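PDB 4PEV: membrane lipoprotein family protein from Aeropyrum pernix, which probably serves as the solute-binding component of an ABC transporter, holding adenosine between its two lobes. Local coordinates for residues Pro52-Arg64 with Glu111-Gln123. Sequence-based numbering, arbitrary orientation.
Sequences PISVLVLFDVGGR and EYDLIVLVGFLWQ. With ADN (adenosine), chain F.
Tyr112 turns its ring back beside its own N (chi1 -56°), under Leu56 CB, which lies over the face 3.6 Å from the ring centroid in a CH-pi contact; Leu56, with CG away from its backbone N (chi1 -178°), carries CD1 toward Tyr112 CZ and OH. The pair lies where parallel strands 54-59 and 114-118, adjacent in the sheet of one lobe of a periplasmic-binding-protein fold, begin to run side by side, Tyr112 just ahead of the second. Were Tyr112 an alanine, Leu56 CB and both Leu56 methyls would probably lose their flat partner, opening a gap beside the strand. At this end Asp113 suits its place as an acceptor, OD2 lying 2.8 Å from Ser54 N, and Ser54 OG gives its proton to Glu111 O. Further on, Leu56 and Leu58 give N-H and C=O to strand 114-118, while Val55 and Val57 turn theirs to strand 87-91; Val116 N reaches Leu56 O almost straight, at 173°. Branched Val55, Val57, Val116 and Val118 fill the face turned to helix 69-84; on the other, Leu58 CD2 touches Leu117 CD2 and Leu58 CG lies 3.5 Å from Trp122 CZ2. Beyond the strands the chain turns into the adenosine pocket. Gly119 suits its backbone angles, at which a CB would press on the preceding carbonyl O. Asp60 OD1 stands over a face of the Trp122 indole; Asp60 OD2 accepts Leu121 N at 3.2 Å through its syn lone pair and lies 3.1 Å from adenosine N1.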
# COMPACT_ATOMS: atom_id res chain seq x y z
N PRO C 52 29.70 0.11 -15.01
CA PRO C 52 29.38 0.18 -13.59
C PRO C 52 28.48 -1.00 -13.21
O PRO C 52 28.62 -2.08 -13.76
CB PRO C 52 28.66 1.54 -13.49
CG PRO C 52 27.99 1.71 -14.83
CD PRO C 52 28.66 0.77 -15.81
N ILE C 53 27.56 -0.80 -12.27
CA ILE C 53 26.56 -1.81 -11.92
C ILE C 53 25.20 -1.53 -12.56
O ILE C 53 24.73 -0.39 -12.66
CB ILE C 53 26.49 -1.97 -10.38
CG1 ILE C 53 27.61 -2.92 -9.95
CG2 ILE C 53 25.15 -2.51 -9.90
CD1 ILE C 53 27.89 -2.89 -8.47
N SER C 54 24.55 -2.60 -12.98
CA SER C 54 23.43 -2.53 -13.90
C SER C 54 22.22 -3.24 -13.30
O SER C 54 22.33 -4.39 -12.86
CB SER C 54 23.87 -3.21 -15.18
OG SER C 54 22.78 -3.36 -16.06
N VAL C 55 21.07 -2.57 -13.27
CA VAL C 55 19.88 -3.10 -12.61
C VAL C 55 18.70 -3.00 -13.54
O VAL C 55 18.55 -2.03 -14.29
CB VAL C 55 19.56 -2.35 -11.30
CG1 VAL C 55 18.32 -2.92 -10.63
CG2 VAL C 55 20.71 -2.43 -10.31
N LEU C 56 17.86 -4.04 -13.51
CA LEU C 56 16.61 -4.06 -14.25
C LEU C 56 15.50 -4.04 -13.23
O LEU C 56 15.47 -4.86 -12.31
CB LEU C 56 16.50 -5.32 -15.10
CG LEU C 56 15.23 -5.43 -15.96
CD1 LEU C 56 15.15 -4.34 -17.03
CD2 LEU C 56 15.16 -6.80 -16.59
N VAL C 57 14.60 -3.07 -13.38
CA VAL C 57 13.40 -2.99 -12.57
C VAL C 57 12.25 -3.38 -13.45
O VAL C 57 12.00 -2.75 -14.49
CB VAL C 57 13.15 -1.60 -12.00
CG1 VAL C 57 11.85 -1.60 -11.19
CG2 VAL C 57 14.33 -1.16 -11.14
N LEU C 58 11.55 -4.41 -13.02
CA LEU C 58 10.65 -5.13 -13.87
C LEU C 58 9.29 -5.06 -13.18
O LEU C 58 9.07 -5.70 -12.16
CB LEU C 58 11.19 -6.55 -14.02
CG LEU C 58 10.85 -7.47 -15.20
CD1 LEU C 58 10.53 -6.74 -16.50
CD2 LEU C 58 11.98 -8.46 -15.42
N PHE C 59 8.42 -4.22 -13.71
CA PHE C 59 7.12 -4.02 -13.14
C PHE C 59 6.17 -5.15 -13.48
O PHE C 59 6.38 -5.95 -14.39
CB PHE C 59 6.51 -2.67 -13.58
CG PHE C 59 7.28 -1.47 -13.10
CD1 PHE C 59 7.38 -1.19 -11.73
CD2 PHE C 59 7.93 -0.63 -14.00
CE1 PHE C 59 8.10 -0.08 -11.27
CE2 PHE C 59 8.65 0.47 -13.56
CZ PHE C 59 8.74 0.75 -12.19
N ASP C 60 5.11 -5.18 -12.71
CA ASP C 60 4.12 -6.23 -12.76
C ASP C 60 3.16 -5.88 -13.86
O ASP C 60 3.19 -6.43 -14.94
CB ASP C 60 3.38 -6.28 -11.41
CG ASP C 60 3.14 -7.64 -10.95
OD1 ASP C 60 3.54 -8.56 -11.69
OD2 ASP C 60 2.57 -7.80 -9.86
N VAL C 61 2.32 -4.89 -13.57
CA VAL C 61 1.14 -4.62 -14.36
C VAL C 61 1.30 -3.24 -14.97
O VAL C 61 1.35 -3.09 -16.19
CB VAL C 61 -0.11 -4.66 -13.45
CG1 VAL C 61 -1.35 -4.24 -14.22
CG2 VAL C 61 -0.27 -6.04 -12.82
N GLY C 62 1.43 -2.24 -14.10
CA GLY C 62 1.20 -0.87 -14.49
C GLY C 62 2.39 -0.16 -15.07
O GLY C 62 2.29 0.46 -16.13
N GLY C 63 3.52 -0.24 -14.38
CA GLY C 63 4.60 0.72 -14.58
C GLY C 63 4.38 2.01 -13.78
O GLY C 63 3.46 2.11 -12.97
N ARG C 64 5.25 2.99 -13.99
CA ARG C 64 5.16 4.27 -13.30
C ARG C 64 3.90 5.07 -13.69
O ARG C 64 3.22 4.74 -14.68
CB ARG C 64 6.42 5.08 -13.56
CG ARG C 64 7.66 4.43 -12.96
CD ARG C 64 8.95 5.07 -13.47
NE ARG C 64 9.27 4.65 -14.82
CZ ARG C 64 10.24 5.18 -15.56
NH1 ARG C 64 10.99 6.16 -15.07
NH2 ARG C 64 10.47 4.73 -16.80
N GLU C 111 23.19 -9.11 -18.67
CA GLU C 111 23.42 -7.65 -18.64
C GLU C 111 23.17 -7.02 -17.27
O GLU C 111 23.60 -5.88 -17.03
CB GLU C 111 22.49 -6.91 -19.60
CG GLU C 111 22.45 -7.36 -21.05
CD GLU C 111 21.48 -6.50 -21.85
OE1 GLU C 111 21.74 -5.29 -21.95
OE2 GLU C 111 20.46 -7.03 -22.37
N TYR C 112 22.44 -7.72 -16.41
CA TYR C 112 22.00 -7.17 -15.14
C TYR C 112 22.58 -7.90 -13.94
O TYR C 112 22.38 -9.10 -13.76
CB TYR C 112 20.47 -7.17 -15.08
CG TYR C 112 19.88 -6.43 -16.22
CD1 TYR C 112 19.92 -5.06 -16.27
CD2 TYR C 112 19.30 -7.11 -17.27
CE1 TYR C 112 19.40 -4.37 -17.35
CE2 TYR C 112 18.77 -6.44 -18.34
CZ TYR C 112 18.82 -5.07 -18.38
OH TYR C 112 18.29 -4.41 -19.45
N ASP C 113 23.26 -7.14 -13.10
CA ASP C 113 23.80 -7.64 -11.86
C ASP C 113 22.66 -8.02 -10.91
O ASP C 113 22.75 -8.99 -10.17
CB ASP C 113 24.73 -6.60 -11.24
CG ASP C 113 25.87 -6.21 -12.20
OD1 ASP C 113 26.89 -6.94 -12.29
OD2 ASP C 113 25.73 -5.19 -12.89
N LEU C 114 21.57 -7.26 -10.97
CA LEU C 114 20.36 -7.53 -10.17
C LEU C 114 19.12 -7.33 -11.05
O LEU C 114 19.06 -6.39 -11.87
CB LEU C 114 20.30 -6.59 -8.96
CG LEU C 114 19.16 -6.75 -7.94
CD1 LEU C 114 19.23 -8.06 -7.19
CD2 LEU C 114 19.18 -5.59 -6.96
N ILE C 115 18.16 -8.23 -10.89
CA ILE C 115 16.86 -8.04 -11.50
C ILE C 115 15.89 -7.82 -10.34
O ILE C 115 15.78 -8.67 -9.45
CB ILE C 115 16.45 -9.23 -12.38
CG1 ILE C 115 17.42 -9.35 -13.57
CG2 ILE C 115 15.02 -9.07 -12.90
CD1 ILE C 115 17.16 -10.55 -14.46
N VAL C 116 15.22 -6.67 -10.35
CA VAL C 116 14.28 -6.30 -9.31
C VAL C 116 12.87 -6.53 -9.82
O VAL C 116 12.48 -5.99 -10.85
CB VAL C 116 14.44 -4.83 -8.90
CG1 VAL C 116 13.39 -4.45 -7.87
CG2 VAL C 116 15.83 -4.60 -8.33
N LEU C 117 12.10 -7.31 -9.07
CA LEU C 117 10.78 -7.73 -9.52
C LEU C 117 9.70 -7.13 -8.63
O LEU C 117 9.55 -7.51 -7.47
CB LEU C 117 10.71 -9.26 -9.55
CG LEU C 117 11.74 -9.92 -10.48
CD1 LEU C 117 11.77 -11.41 -10.25
CD2 LEU C 117 11.45 -9.60 -11.94
N VAL C 118 8.95 -6.20 -9.20
CA VAL C 118 8.03 -5.35 -8.43
C VAL C 118 6.59 -5.86 -8.52
O VAL C 118 5.83 -5.46 -9.40
CB VAL C 118 8.10 -3.87 -8.89
CG1 VAL C 118 7.10 -3.00 -8.13
CG2 VAL C 118 9.49 -3.31 -8.70
N GLY C 119 6.23 -6.73 -7.58
CA GLY C 119 4.86 -7.15 -7.43
C GLY C 119 4.72 -8.64 -7.23
O GLY C 119 5.52 -9.43 -7.75
N PHE C 120 3.70 -9.01 -6.48
CA PHE C 120 3.38 -10.40 -6.21
C PHE C 120 3.29 -11.28 -7.45
O PHE C 120 3.70 -12.43 -7.40
CB PHE C 120 2.06 -10.48 -5.44
CG PHE C 120 1.53 -11.87 -5.31
CD1 PHE C 120 2.09 -12.75 -4.38
CD2 PHE C 120 0.52 -12.32 -6.15
CE1 PHE C 120 1.63 -14.05 -4.28
CE2 PHE C 120 0.06 -13.61 -6.06
CZ PHE C 120 0.61 -14.48 -5.12
N LEU C 121 2.73 -10.77 -8.56
CA LEU C 121 2.49 -11.63 -9.73
C LEU C 121 3.75 -12.24 -10.35
O LEU C 121 3.66 -13.18 -11.15
CB LEU C 121 1.72 -10.89 -10.82
CG LEU C 121 0.34 -10.28 -10.50
CD1 LEU C 121 -0.26 -9.71 -11.78
CD2 LEU C 121 -0.60 -11.31 -9.88
N TRP C 122 4.91 -11.71 -9.98
CA TRP C 122 6.21 -12.26 -10.38
C TRP C 122 6.63 -13.53 -9.63
O TRP C 122 7.60 -14.17 -10.00
CB TRP C 122 7.30 -11.20 -10.16
CG TRP C 122 7.32 -10.14 -11.19
CD1 TRP C 122 7.09 -8.81 -11.02
CD2 TRP C 122 7.60 -10.32 -12.59
NE1 TRP C 122 7.20 -8.15 -12.21
CE2 TRP C 122 7.52 -9.05 -13.19
CE3 TRP C 122 7.92 -11.43 -13.38
CZ2 TRP C 122 7.74 -8.86 -14.55
CZ3 TRP C 122 8.16 -11.24 -14.73
CH2 TRP C 122 8.06 -9.97 -15.30
N GLN C 123 5.90 -13.88 -8.58
CA GLN C 123 6.29 -14.99 -7.72
C GLN C 123 6.22 -16.33 -8.43
O GLN C 123 7.12 -17.14 -8.29
CB GLN C 123 5.38 -15.04 -6.51
CG GLN C 123 5.96 -15.84 -5.38
CD GLN C 123 4.90 -16.16 -4.36
OE1 GLN C 123 4.56 -15.34 -3.50
NE2 GLN C 123 4.37 -17.36 -4.45
O5' ADN F . -2.02 0.06 -3.92
C5' ADN F . -2.31 -0.88 -2.87
C4' ADN F . -1.48 -2.17 -2.91
O4' ADN F . -1.78 -2.96 -4.06
C3' ADN F . 0.03 -2.03 -2.93
O3' ADN F . 0.57 -1.76 -1.63
C2' ADN F . 0.47 -3.37 -3.51
O2' ADN F . 0.54 -4.42 -2.53
C1' ADN F . -0.62 -3.68 -4.50
N9 ADN F . -0.27 -3.20 -5.85
C8 ADN F . -0.36 -1.93 -6.33
N7 ADN F . 0.04 -1.87 -7.62
C5 ADN F . 0.39 -3.12 -7.98
C6 ADN F . 0.90 -3.79 -9.19
N6 ADN F . 1.13 -3.07 -10.31
N1 ADN F . 1.15 -5.12 -9.14
C2 ADN F . 0.94 -5.85 -8.03
N3 ADN F . 0.48 -5.32 -6.89
C4 ADN F . 0.19 -3.99 -6.81